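Local coordinates for protein sortase, SrtB family (Streptococcus pneumoniae PCS8235, PDB 4Y4Q) that probably acts as a class B sortase, a cysteine transpeptidase that takes part in building the type II pilus on the bacterial surface, at residues D83-Q88 with T107-L112; D113-P118 with Y183-Q188; I169-E174 with H199-A204; D216-L221 with I234-I239. All coordinates share one frame; numbering follows the deposited sequence.

Contact 1. Residues D83-Q88 with T107-L112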
loop_
_atom_site.group_PDB
_atom_site.type_symbol
_atom_site.label_atom_id
_atom_site.label_comp_id
_atom_site.label_asym_id
_atom_site.label_seq_id
_atom_site.Cartn_x
_atom_site.Cartn_y
_atom_site.Cartn_z
ATOM N N ASP A 83 -3.441 -10.531 1.121
ATOM C CA ASP A 83 -4.615 -10.522 1.945
ATOM C C ASP A 83 -3.988 -10.243 3.273
ATOM O O ASP A 83 -3.112 -10.984 3.720
ATOM C CB ASP A 83 -5.288 -11.893 1.948
ATOM C CG ASP A 83 -6.630 -11.882 2.652
ATOM O OD1 ASP A 83 -7.357 -10.873 2.534
ATOM O OD2 ASP A 83 -6.960 -12.883 3.323
ATOM N N TYR A 84 -4.415 -9.177 3.915
ATOM C CA TYR A 84 -3.795 -8.837 5.186
ATOM C C TYR A 84 -4.631 -7.864 6.010
ATOM O O TYR A 84 -5.278 -6.962 5.460
ATOM C CB TYR A 84 -2.426 -8.185 4.932
ATOM C CG TYR A 84 -1.407 -9.068 4.235
ATOM C CD1 TYR A 84 -1.036 -10.299 4.775
ATOM C CD2 TYR A 84 -0.789 -8.653 3.057
ATOM C CE1 TYR A 84 -0.094 -11.111 4.145
ATOM C CE2 TYR A 84 0.155 -9.455 2.421
ATOM C CZ TYR A 84 0.495 -10.682 2.969
ATOM O OH TYR A 84 1.430 -11.475 2.342
ATOM N N PRO A 85 -4.610 -8.037 7.340
ATOM C CA PRO A 85 -5.183 -7.022 8.227
ATOM C C PRO A 85 -4.305 -5.793 8.177
ATOM O O PRO A 85 -3.094 -5.923 7.973
ATOM C CB PRO A 85 -5.070 -7.661 9.611
ATOM C CG PRO A 85 -3.936 -8.641 9.494
ATOM C CD PRO A 85 -4.018 -9.163 8.082
ATOM N N LEU A 86 -4.907 -4.622 8.355
ATOM C CA LEU A 86 -4.163 -3.377 8.443
ATOM C C LEU A 86 -4.087 -2.955 9.901
ATOM O O LEU A 86 -5.077 -3.036 10.634
ATOM C CB LEU A 86 -4.875 -2.289 7.646
ATOM C CG LEU A 86 -5.001 -2.567 6.160
ATOM C CD1 LEU A 86 -5.788 -1.465 5.480
ATOM C CD2 LEU A 86 -3.615 -2.708 5.564
ATOM N N VAL A 87 -2.911 -2.507 10.315
ATOM C CA VAL A 87 -2.656 -2.124 11.696
ATOM C C VAL A 87 -1.858 -0.807 11.661
ATOM O O VAL A 87 -1.301 -0.449 10.616
ATOM C CB VAL A 87 -1.920 -3.289 12.414
ATOM C CG1 VAL A 87 -1.153 -2.835 13.624
ATOM C CG2 VAL A 87 -2.917 -4.391 12.800
ATOM N N GLN A 88 -1.857 -0.050 12.755
ATOM C CA GLN A 88 -0.987 1.117 12.876
ATOM C C GLN A 88 -0.371 1.158 14.261
ATOM O O GLN A 88 -1.067 0.990 15.260
ATOM C CB GLN A 88 -1.752 2.419 12.616
ATOM C CG GLN A 88 -0.861 3.672 12.678
ATOM C CD GLN A 88 -1.611 4.939 12.326
ATOM O OE1 GLN A 88 -2.663 5.230 12.898
ATOM N NE2 GLN A 88 -1.071 5.709 11.380
ATOM N N THR A 107 -0.840 -15.362 9.018
ATOM C CA THR A 107 -1.548 -14.285 8.332
ATOM C C THR A 107 -0.619 -13.148 7.900
ATOM O O THR A 107 -0.527 -12.822 6.716
ATOM C CB THR A 107 -2.675 -13.705 9.210
ATOM O OG1 THR A 107 -3.830 -14.548 9.128
ATOM C CG2 THR A 107 -3.041 -12.303 8.748
ATOM N N GLY A 108 0.060 -12.547 8.876
ATOM C CA GLY A 108 0.907 -11.388 8.637
ATOM C C GLY A 108 0.111 -10.118 8.883
ATOM O O GLY A 108 -1.099 -10.178 9.066
ATOM N N ALA A 109 0.771 -8.967 8.896
ATOM C CA ALA A 109 0.060 -7.707 9.106
ATOM C C ALA A 109 0.766 -6.561 8.400
ATOM O O ALA A 109 1.985 -6.582 8.249
ATOM C CB ALA A 109 -0.091 -7.411 10.599
ATOM N N ILE A 110 -0.005 -5.561 7.979
ATOM C CA ILE A 110 0.528 -4.432 7.226
ATOM C C ILE A 110 0.329 -3.142 8.009
ATOM O O ILE A 110 -0.790 -2.854 8.431
ATOM C CB ILE A 110 -0.166 -4.338 5.868
ATOM C CG1 ILE A 110 0.432 -5.370 4.914
ATOM C CG2 ILE A 110 0.006 -2.973 5.264
ATOM C CD1 ILE A 110 -0.187 -5.312 3.553
ATOM N N PHE A 111 1.406 -2.379 8.212
ATOM C CA PHE A 111 1.387 -1.203 9.093
ATOM C C PHE A 111 1.270 0.118 8.338
ATOM O O PHE A 111 2.055 0.392 7.427
ATOM C CB PHE A 111 2.675 -1.136 9.901
ATOM C CG PHE A 111 2.813 -2.221 10.927
ATOM C CD1 PHE A 111 3.053 -3.539 10.549
ATOM C CD2 PHE A 111 2.731 -1.918 12.280
ATOM C CE1 PHE A 111 3.195 -4.537 11.502
ATOM C CE2 PHE A 111 2.874 -2.913 13.244
ATOM C CZ PHE A 111 3.105 -4.223 12.855
ATOM N N LEU A 112 0.310 0.947 8.730
ATOM C CA LEU A 112 0.208 2.293 8.185
ATOM C C LEU A 112 1.341 3.101 8.792
ATOM O O LEU A 112 1.693 2.896 9.958
ATOM C CB LEU A 112 -1.120 2.945 8.565
ATOM C CG LEU A 112 -2.366 2.680 7.721
ATOM C CD1 LEU A 112 -2.674 1.181 7.592
ATOM C CD2 LEU A 112 -3.558 3.415 8.329
#

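Contact 2. Residues D113-P118 with Y183-Q188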
loop_
_atom_site.group_PDB
_atom_site.type_symbol
_atom_site.label_atom_id
_atom_site.label_comp_id
_atom_site.label_asym_id
_atom_site.label_seq_id
_atom_site.Cartn_x
_atom_site.Cartn_y
_atom_site.Cartn_z
ATOM N N ASP A 113 1.924 3.998 8.003
ATOM C CA ASP A 113 2.917 4.928 8.534
ATOM C C ASP A 113 2.279 5.662 9.706
ATOM O O ASP A 113 1.127 6.084 9.622
ATOM C CB ASP A 113 3.325 5.928 7.451
ATOM C CG ASP A 113 4.591 6.687 7.806
ATOM O OD1 ASP A 113 4.547 7.575 8.705
ATOM O OD2 ASP A 113 5.636 6.386 7.181
ATOM N N ALA A 114 3.020 5.795 10.801
ATOM C CA ALA A 114 2.516 6.445 12.016
ATOM C C ALA A 114 2.094 7.906 11.822
ATOM O O ALA A 114 1.379 8.456 12.654
ATOM C CB ALA A 114 3.539 6.331 13.144
ATOM N N ARG A 115 2.537 8.522 10.731
ATOM C CA ARG A 115 2.215 9.914 10.431
ATOM C C ARG A 115 0.919 10.068 9.619
ATOM O O ARG A 115 0.391 11.184 9.479
ATOM C CB ARG A 115 3.394 10.588 9.698
ATOM C CG ARG A 115 4.633 10.840 10.585
ATOM C CD ARG A 115 5.900 11.013 9.769
ATOM N NE ARG A 115 6.129 9.881 8.869
ATOM C CZ ARG A 115 7.137 9.803 8.002
ATOM N NH1 ARG A 115 8.014 10.801 7.915
ATOM N NH2 ARG A 115 7.264 8.730 7.224
ATOM N N ASN A 116 0.421 8.958 9.073
ATOM C CA ASN A 116 -0.806 8.986 8.271
ATOM C C ASN A 116 -2.085 8.931 9.113
ATOM O O ASN A 116 -2.103 8.358 10.210
ATOM C CB ASN A 116 -0.846 7.813 7.301
ATOM C CG ASN A 116 -0.103 8.083 6.005
ATOM O OD1 ASN A 116 0.616 7.216 5.510
ATOM N ND2 ASN A 116 -0.301 9.270 5.428
ATOM N N ASN A 117 -3.159 9.516 8.587
ATOM C CA ASN A 117 -4.473 9.388 9.203
ATOM C C ASN A 117 -4.983 7.950 9.045
ATOM O O ASN A 117 -4.962 7.402 7.938
ATOM C CB ASN A 117 -5.450 10.382 8.568
ATOM C CG ASN A 117 -6.883 10.181 9.040
ATOM O OD1 ASN A 117 -7.626 9.370 8.479
ATOM N ND2 ASN A 117 -7.281 10.928 10.064
ATOM N N PRO A 118 -5.437 7.336 10.148
ATOM C CA PRO A 118 -5.804 5.916 10.156
ATOM C C PRO A 118 -7.110 5.619 9.417
ATOM O O PRO A 118 -7.454 4.443 9.266
ATOM C CB PRO A 118 -5.962 5.603 11.651
ATOM C CG PRO A 118 -6.358 6.918 12.260
ATOM C CD PRO A 118 -5.607 7.965 11.472
ATOM N N TYR A 183 8.844 8.349 0.176
ATOM C CA TYR A 183 8.363 8.070 1.521
ATOM C C TYR A 183 8.144 9.373 2.284
ATOM O O TYR A 183 8.831 9.645 3.270
ATOM C CB TYR A 183 9.376 7.187 2.267
ATOM C CG TYR A 183 9.511 5.786 1.689
ATOM C CD1 TYR A 183 8.564 4.806 1.965
ATOM C CD2 TYR A 183 10.582 5.453 0.854
ATOM C CE1 TYR A 183 8.682 3.521 1.427
ATOM C CE2 TYR A 183 10.708 4.186 0.320
ATOM C CZ TYR A 183 9.749 3.224 0.611
ATOM O OH TYR A 183 9.864 1.956 0.088
ATOM N N ASP A 184 7.184 10.167 1.814
ATOM C CA ASP A 184 6.773 11.419 2.469
ATOM C C ASP A 184 5.256 11.360 2.554
ATOM O O ASP A 184 4.558 11.817 1.648
ATOM C CB ASP A 184 7.188 12.609 1.610
ATOM C CG ASP A 184 6.940 13.950 2.283
ATOM O OD1 ASP A 184 6.196 14.023 3.285
ATOM O OD2 ASP A 184 7.507 14.946 1.794
ATOM N N PRO A 185 4.736 10.770 3.636
ATOM C CA PRO A 185 3.299 10.487 3.692
ATOM C C PRO A 185 2.505 11.738 4.056
ATOM O O PRO A 185 3.035 12.642 4.709
ATOM C CB PRO A 185 3.203 9.459 4.826
ATOM C CG PRO A 185 4.317 9.908 5.799
ATOM C CD PRO A 185 5.434 10.430 4.894
ATOM N N GLY A 186 1.247 11.787 3.627
ATOM C CA GLY A 186 0.336 12.830 4.066
ATOM C C GLY A 186 0.614 14.209 3.501
ATOM O O GLY A 186 0.430 15.219 4.177
ATOM N N ILE A 187 1.035 14.257 2.248
ATOM C CA ILE A 187 1.283 15.529 1.576
ATOM C C ILE A 187 -0.006 16.336 1.324
ATOM O O ILE A 187 -1.032 15.787 0.918
ATOM C CB ILE A 187 2.041 15.272 0.280
ATOM C CG1 ILE A 187 3.419 14.709 0.637
ATOM C CG2 ILE A 187 2.178 16.546 -0.526
ATOM C CD1 ILE A 187 4.189 14.242 -0.529
ATOM N N GLN A 188 0.064 17.641 1.570
ATOM C CA GLN A 188 -1.090 18.535 1.461
ATOM C C GLN A 188 -0.857 19.645 0.456
ATOM O O GLN A 188 0.281 20.084 0.257
ATOM C CB GLN A 188 -1.393 19.171 2.815
ATOM C CG GLN A 188 -1.825 18.183 3.869
ATOM C CD GLN A 188 -2.778 18.800 4.859
ATOM O OE1 GLN A 188 -3.827 19.317 4.475
ATOM N NE2 GLN A 188 -2.416 18.764 6.139
HETATM O O HOH W 1 10.248 8.566 6.057
#

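Contact 3. Residues I169-E174 with H199-A204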
loop_
_atom_site.group_PDB
_atom_site.type_symbol
_atom_site.label_atom_id
_atom_site.label_comp_id
_atom_site.label_asym_id
_atom_site.label_seq_id
_atom_site.Cartn_x
_atom_site.Cartn_y
_atom_site.Cartn_z
ATOM N N ILE A 169 -4.744 -0.770 -8.933
ATOM C CA ILE A 169 -3.301 -0.560 -9.001
ATOM C C ILE A 169 -2.922 0.211 -10.278
ATOM O O ILE A 169 -3.401 -0.120 -11.370
ATOM C CB ILE A 169 -2.546 -1.904 -8.928
ATOM C CG1 ILE A 169 -2.714 -2.519 -7.541
ATOM C CG2 ILE A 169 -1.068 -1.720 -9.209
ATOM C CD1 ILE A 169 -2.158 -3.911 -7.445
ATOM N N PHE A 170 -2.071 1.234 -10.158
ATOM C CA PHE A 170 -1.589 1.917 -11.366
ATOM C C PHE A 170 -0.073 1.972 -11.527
ATOM O O PHE A 170 0.423 2.434 -12.554
ATOM C CB PHE A 170 -2.166 3.332 -11.491
ATOM C CG PHE A 170 -1.764 4.248 -10.378
ATOM C CD1 PHE A 170 -0.592 4.995 -10.453
ATOM C CD2 PHE A 170 -2.555 4.364 -9.250
ATOM C CE1 PHE A 170 -0.223 5.850 -9.413
ATOM C CE2 PHE A 170 -2.189 5.208 -8.211
ATOM C CZ PHE A 170 -1.023 5.947 -8.299
ATOM N N GLU A 171 0.675 1.521 -10.533
ATOM C CA GLU A 171 2.128 1.630 -10.637
ATOM C C GLU A 171 2.890 0.620 -9.785
ATOM O O GLU A 171 2.465 0.285 -8.669
ATOM C CB GLU A 171 2.596 3.064 -10.294
ATOM C CG GLU A 171 4.109 3.185 -10.189
ATOM C CD GLU A 171 4.625 4.617 -10.044
ATOM O OE1 GLU A 171 3.831 5.582 -10.148
ATOM O OE2 GLU A 171 5.848 4.770 -9.823
ATOM N N MET A 172 4.013 0.130 -10.313
ATOM C CA MET A 172 5.000 -0.555 -9.475
ATOM C C MET A 172 6.344 0.147 -9.634
ATOM O O MET A 172 6.732 0.552 -10.745
ATOM C CB MET A 172 5.149 -2.027 -9.877
ATOM C CG MET A 172 5.720 -2.934 -8.780
ATOM S SD MET A 172 7.524 -3.091 -8.745
ATOM C CE MET A 172 7.853 -2.859 -10.440
ATOM N N LEU A 173 7.074 0.290 -8.538
ATOM C CA LEU A 173 8.397 0.866 -8.674
ATOM C C LEU A 173 9.329 0.227 -7.688
ATOM O O LEU A 173 8.869 -0.375 -6.712
ATOM C CB LEU A 173 8.362 2.394 -8.517
ATOM C CG LEU A 173 7.710 3.116 -7.333
ATOM C CD1 LEU A 173 8.356 2.727 -6.061
ATOM C CD2 LEU A 173 7.922 4.609 -7.479
ATOM N N GLU A 174 10.626 0.361 -7.941
ATOM C CA GLU A 174 11.651 -0.076 -6.999
ATOM C C GLU A 174 12.473 1.141 -6.620
ATOM O O GLU A 174 12.836 1.943 -7.483
ATOM C CB GLU A 174 12.540 -1.169 -7.622
ATOM C CG GLU A 174 11.782 -2.479 -7.919
ATOM C CD GLU A 174 12.624 -3.532 -8.647
ATOM O OE1 GLU A 174 13.769 -3.226 -9.057
ATOM O OE2 GLU A 174 12.133 -4.672 -8.813
ATOM N N HIS A 199 6.397 13.013 -9.962
ATOM C CA HIS A 199 7.691 12.366 -9.748
ATOM C C HIS A 199 7.501 10.866 -9.580
ATOM O O HIS A 199 8.198 10.068 -10.216
ATOM C CB HIS A 199 8.438 12.948 -8.532
ATOM C CG HIS A 199 9.731 12.251 -8.243
ATOM N ND1 HIS A 199 9.846 11.261 -7.287
ATOM C CD2 HIS A 199 10.954 12.366 -8.813
ATOM C CE1 HIS A 199 11.090 10.808 -7.272
ATOM N NE2 HIS A 199 11.780 11.462 -8.189
ATOM N N LEU A 200 6.553 10.495 -8.721
ATOM C CA LEU A 200 6.216 9.090 -8.491
ATOM C C LEU A 200 6.043 8.342 -9.818
ATOM O O LEU A 200 6.664 7.309 -10.044
ATOM C CB LEU A 200 4.947 8.992 -7.645
ATOM C CG LEU A 200 4.564 7.628 -7.062
ATOM C CD1 LEU A 200 5.679 7.068 -6.179
ATOM C CD2 LEU A 200 3.280 7.754 -6.268
ATOM N N LEU A 201 5.242 8.897 -10.716
ATOM C CA LEU A 201 5.035 8.281 -12.016
ATOM C C LEU A 201 6.317 8.221 -12.856
ATOM O O LEU A 201 6.548 7.249 -13.570
ATOM C CB LEU A 201 3.917 9.011 -12.772
ATOM C CG LEU A 201 2.531 8.815 -12.139
ATOM C CD1 LEU A 201 1.498 9.806 -12.680
ATOM C CD2 LEU A 201 2.051 7.368 -12.336
ATOM N N SER A 202 7.158 9.249 -12.763
ATOM C CA SER A 202 8.332 9.328 -13.632
ATOM C C SER A 202 9.369 8.247 -13.336
ATOM O O SER A 202 10.179 7.921 -14.197
ATOM C CB SER A 202 8.985 10.721 -13.571
ATOM O OG SER A 202 9.466 11.010 -12.271
ATOM N N VAL A 203 9.350 7.696 -12.125
ATOM C CA VAL A 203 10.323 6.668 -11.750
ATOM C C VAL A 203 9.702 5.259 -11.733
ATOM O O VAL A 203 10.284 4.311 -11.188
ATOM C CB VAL A 203 10.979 6.984 -10.386
ATOM C CG1 VAL A 203 11.748 8.307 -10.460
ATOM C CG2 VAL A 203 9.926 7.050 -9.292
ATOM N N ALA A 204 8.528 5.128 -12.346
ATOM C CA ALA A 204 7.800 3.862 -12.352
ATOM C C ALA A 204 8.569 2.786 -13.114
ATOM O O ALA A 204 9.175 3.079 -14.143
ATOM C CB ALA A 204 6.437 4.055 -12.979
HETATM O O HOH W 2 11.257 1.771 -10.693
#

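Contact 4. Residues D216-L221 with I234-I239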
loop_
_atom_site.group_PDB
_atom_site.type_symbol
_atom_site.label_atom_id
_atom_site.label_comp_id
_atom_site.label_asym_id
_atom_site.label_seq_id
_atom_site.Cartn_x
_atom_site.Cartn_y
_atom_site.Cartn_z
ATOM N N ASP A 216 -8.149 12.714 -5.623
ATOM C CA ASP A 216 -8.241 11.289 -5.292
ATOM C C ASP A 216 -7.388 10.947 -4.066
ATOM O O ASP A 216 -6.730 11.812 -3.482
ATOM C CB ASP A 216 -7.781 10.414 -6.466
ATOM C CG ASP A 216 -8.471 10.758 -7.768
ATOM O OD1 ASP A 216 -9.711 10.917 -7.772
ATOM O OD2 ASP A 216 -7.762 10.870 -8.791
ATOM N N ARG A 217 -7.400 9.673 -3.685
ATOM C CA ARG A 217 -6.571 9.199 -2.589
ATOM C C ARG A 217 -5.821 7.976 -3.073
ATOM O O ARG A 217 -6.389 7.132 -3.773
ATOM C CB ARG A 217 -7.429 8.844 -1.378
ATOM C CG ARG A 217 -8.014 10.067 -0.648
ATOM C CD ARG A 217 -8.988 9.601 0.407
ATOM N NE ARG A 217 -10.063 8.814 -0.189
ATOM C CZ ARG A 217 -10.619 7.740 0.372
ATOM N NH1 ARG A 217 -10.201 7.306 1.561
ATOM N NH2 ARG A 217 -11.600 7.102 -0.263
ATOM N N ILE A 218 -4.545 7.883 -2.717
ATOM C CA ILE A 218 -3.749 6.735 -3.126
ATOM C C ILE A 218 -3.066 6.039 -1.957
ATOM O O ILE A 218 -2.964 6.579 -0.840
ATOM C CB ILE A 218 -2.711 7.124 -4.167
ATOM C CG1 ILE A 218 -1.625 7.992 -3.539
ATOM C CG2 ILE A 218 -3.371 7.874 -5.345
ATOM C CD1 ILE A 218 -0.632 8.419 -4.579
ATOM N N ILE A 219 -2.603 4.827 -2.222
ATOM C CA ILE A 219 -1.933 4.019 -1.219
ATOM C C ILE A 219 -0.619 3.484 -1.798
ATOM O O ILE A 219 -0.588 3.001 -2.938
ATOM C CB ILE A 219 -2.801 2.835 -0.836
ATOM C CG1 ILE A 219 -4.054 3.311 -0.105
ATOM C CG2 ILE A 219 -2.035 1.871 0.031
ATOM C CD1 ILE A 219 -5.024 2.182 0.175
ATOM N N LEU A 220 0.459 3.578 -1.024
ATOM C CA LEU A 220 1.728 2.973 -1.413
ATOM C C LEU A 220 1.968 1.770 -0.527
ATOM O O LEU A 220 2.089 1.892 0.701
ATOM C CB LEU A 220 2.903 3.945 -1.275
ATOM C CG LEU A 220 3.059 5.074 -2.302
ATOM C CD1 LEU A 220 2.010 6.149 -2.085
ATOM C CD2 LEU A 220 4.436 5.687 -2.212
ATOM N N LEU A 221 2.027 0.597 -1.138
ATOM C CA LEU A 221 2.297 -0.606 -0.362
ATOM C C LEU A 221 3.747 -0.987 -0.603
ATOM O O LEU A 221 4.147 -1.277 -1.736
ATOM C CB LEU A 221 1.351 -1.742 -0.767
ATOM C CG LEU A 221 1.701 -3.155 -0.275
ATOM C CD1 LEU A 221 1.783 -3.220 1.232
ATOM C CD2 LEU A 221 0.677 -4.167 -0.794
ATOM N N ILE A 234 7.510 -1.341 -4.262
ATOM C CA ILE A 234 6.257 -0.649 -3.985
ATOM C C ILE A 234 5.224 -0.861 -5.090
ATOM O O ILE A 234 5.560 -0.761 -6.279
ATOM C CB ILE A 234 6.495 0.869 -3.813
ATOM C CG1 ILE A 234 7.433 1.152 -2.631
ATOM C CG2 ILE A 234 5.169 1.627 -3.643
ATOM C CD1 ILE A 234 7.879 2.598 -2.557
ATOM N N VAL A 235 3.981 -1.184 -4.720
ATOM C CA VAL A 235 2.872 -1.043 -5.668
ATOM C C VAL A 235 2.001 0.111 -5.214
ATOM O O VAL A 235 1.814 0.317 -4.017
ATOM C CB VAL A 235 2.003 -2.333 -5.893
ATOM C CG1 VAL A 235 2.813 -3.418 -6.535
ATOM C CG2 VAL A 235 1.378 -2.821 -4.615
ATOM N N VAL A 236 1.496 0.888 -6.165
ATOM C CA VAL A 236 0.665 2.039 -5.815
ATOM C C VAL A 236 -0.737 1.877 -6.388
ATOM O O VAL A 236 -0.909 1.518 -7.557
ATOM C CB VAL A 236 1.266 3.358 -6.324
ATOM C CG1 VAL A 236 0.635 4.527 -5.586
ATOM C CG2 VAL A 236 2.770 3.373 -6.103
ATOM N N ALA A 237 -1.734 2.155 -5.564
ATOM C CA ALA A 237 -3.123 1.966 -5.958
ATOM C C ALA A 237 -3.949 3.209 -5.665
ATOM O O ALA A 237 -3.712 3.905 -4.657
ATOM C CB ALA A 237 -3.700 0.796 -5.217
ATOM N N LYS A 238 -4.926 3.470 -6.534
ATOM C CA LYS A 238 -5.929 4.500 -6.276
ATOM C C LYS A 238 -7.083 3.889 -5.500
ATOM O O LYS A 238 -7.512 2.763 -5.791
ATOM C CB LYS A 238 -6.467 5.039 -7.590
ATOM C CG LYS A 238 -7.650 5.994 -7.439
ATOM C CD LYS A 238 -8.090 6.505 -8.810
ATOM C CE LYS A 238 -9.291 7.448 -8.707
ATOM N NZ LYS A 238 -9.685 8.001 -10.045
ATOM N N ILE A 239 -7.609 4.623 -4.525
ATOM C CA ILE A 239 -8.823 4.172 -3.855
ATOM C C ILE A 239 -10.045 4.615 -4.667
ATOM O O ILE A 239 -10.154 5.783 -5.056
ATOM C CB ILE A 239 -8.895 4.695 -2.423
ATOM C CG1 ILE A 239 -7.605 4.335 -1.679
ATOM C CG2 ILE A 239 -10.112 4.123 -1.703
ATOM C CD1 ILE A 239 -7.580 4.793 -0.223
HETATM O O HOH W 3 -9.620 8.222 -4.629
#

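Contact 1. Residues D83-Q88 with T107-L112
Tyr-84 and Ile-110 meet at about a right angle, the methyl CD1 of the isoleucine lying 3.4 Å from ring atom CD2. Elsewhere on the ring, Thr-107 O approaches the edge in the ring plane, 3.1 Å from CE1. The ring owes this place to chi1 of -63°, which sets CG anti to the carbonyl carbon and turns the phenol ring toward segment 107-112. Gly-108 suits its place beside the ring: with phi at 94° a beta carbon would press on the preceding carbonyl and on Tyr-84 CE1. Pro-85 CD lies 3.4 Å from Thr-107 CG2, though the threonine is poorly ordered. Farther along, Leu-86 and Ile-110 lie side by side and point the same way, Leu-86 CD2 to Ile-110 CG2 3.6 Å, on the face shared with Leu-112. Val-87 and Phe-111 do the same on the other face, with CG1 of the valine 4.0 Å from CE2 of the ring. Beta-branched Val-87 and Ile-110 suit the extended backbone. Three backbone bonds fix the register: Ile-110 N to Pro-85 O, Val-87 N to Ile-110 O (2.9 Å) and Leu-112 N to Val-87 O (2.8 Å). The result is a parallel strand pair, between strands 73-77 and 124-129, as expected in the sortase beta-barrel.

Contact 2. Residues D113-P118 with Y183-Q188
A bend at chi3 (-55°) folds the Arg-115 side chain back so that its guanidinium lies over the ring of Pro-185, while CG of Asp-113, anti to the backbone N (chi1 -165°), carries the carboxylate to the edge of the same guanidinium. Pro-185 covers one face, offset toward the rim, with CD 3.4 Å from Arg-115 NH2. A proline suits this place: its compact, apolar ring can rest on a charged plane while that plane's N-H groups bond at the edge. There the grip is side-on, NE giving to Asp-113 OD1 (2.8 Å) and NH2 to Asp-113 OD2 (2.9 Å); both oxygens lie in the guanidinium plane, but the carboxylate is tilted, the nitrogens standing about 25° out of its own plane on the syn side. OD1 also accepts the backbone N of Arg-115 on its anti lone pair, making an Asx turn within the type I turn of 113-116; two donors thus fix it, and Tyr-128 OH bonds to OD2. Asn-116 presents its amide to the proline, OD1 lying 3.5 Å from Pro-185 CB, and is itself held by Ile-126 N and by Asp-122 OD2. A water accepts from Arg-115 NH2 and reaches Tyr-183 O through a weak bond. The contact joins the loop after strand 110-112 to the loop leading into helix 190-202. Strand 124-129 lies against both: Pro-185 rests on Ile-126, and Asn-124 bonds to residues of 184-187.

Contact 3. Residues I169-E174 with H199-A204
Val-203 O and Glu-174 N are tied by one water, which gives to the carbonyl at 2.8 Å and accepts from the amide at 3.2 Å. Such a bridge suits the place where the chain leaves its helix, because a backbone carbonyl there can turn to a partner outside. Nearby, Glu-171 reaches across the interface with an extended chain, CG anti to the backbone N (chi1 172°). Its OE2 comes 2.7 Å from Leu-200 O and 3.3 Å from Ala-204 CB, a methyl small enough to sit against the carboxylate. The other oxygen, OE1, lies 3.3 Å from Leu-201 CD2, so the acid end meets a carbonyl oxygen and the methyl groups of Ala-204 and Leu-201. That same Leu-201 methyl touches the edge of the Phe-170 ring, near its plane, at 4.0 Å from CE1. Leu-173 supplies apolar packing: its CD2 touches both Leu-200 CD1 and Val-203 CG2, each 3.6 Å away; the leucine side chains cross at about a right angle, Leu-173 and Val-203 at a slant. A classic beta bulge sets Phe-170 and Glu-171 together opposite Val-236. The contact thus lays the C-terminal end of helix 190-202 on strand 163-176, whose neighbour in the sheet, strand 231-240, lies beside it with Ile-234 against Leu-173.

Contact 4. Residues D216-L221 with I234-I239
The guanidinium of Arg-217 carries Ile-239 CD1 over one face, offset toward the rim, and NH2 lies 3.6 Å from Ile-239 CG2. Meanwhile NH1 bonds to Tyr-160 OH and Phe-120 O, so the isoleucine covers a group whose NH1 is hydrogen-bonded by partners outside this strand pair. The other flat group, the Asp-216 carboxylate, is met at a slant by the tip of Lys-238, whose extended chain brings Lys-238 CE to 3.5 Å from Asp-216 CG. The salt bridge of Asp-216 OD2 to Lys-238 NZ is long, 3.7 Å, and each end has a firmer partner: OD2 accepts Ser-213 N, and NZ gives to Ser-211 O. A water joins Arg-217 N to Ile-239 O close by.

Beyond this polar end the pairing is regular and antiparallel. Ile-219 with Ala-237 and Leu-221 with Val-235 are hydrogen-bonded pairs, each bonded in both directions; Ile-218 with Lys-238 and Leu-220 with Val-236 are the non-hydrogen-bonded ones. An almost straight bond, 178°, from Ile-239 N to Arg-217 O (2.9 Å) closes the series. Beta-branched isoleucine and valine suit such extended backbone. Ile-219 and Ile-239 cross at about a right angle, CD1 to CD1 3.7 Å, whereas Leu-220 and Val-236 run alongside, Leu-220 CD1 to Val-236 CG1 4.1 Å.

These strands form the hairpin of 218-225 and 231-240 within the sheet. Strand 124-129 pairs with the first arm and strand 163-176 with the second, while helix 190-202 packs on the Ile-218 and Leu-220 face through Leu-197 and Tyr-196.

In the fold
Contacts 1 and 4 are buried strand pairings of one sheet, the first parallel and the second antiparallel, and their side chains meet where Ile-110 packs on Leu-221. Contact 3 is buried too, but sets a helix end on strand 163-176, trading backbone ladders for side-chain packing and a water bridge; it joins contact 4 through probable backbone bonds of Phe-170 and Glu-171 to Val-236. Contact 2, only partly buried, joins two loops, and its chemistry is correspondingly polar, an ion pair whose guanidinium is covered on one face by a proline. It continues the chain from contact 1, is tied back to it by probable hydrogen bonds from Gln-88 NE2 to Asp-113 O and Asn-116 O, and touches contact 4 where Tyr-183 packs on Ile-234.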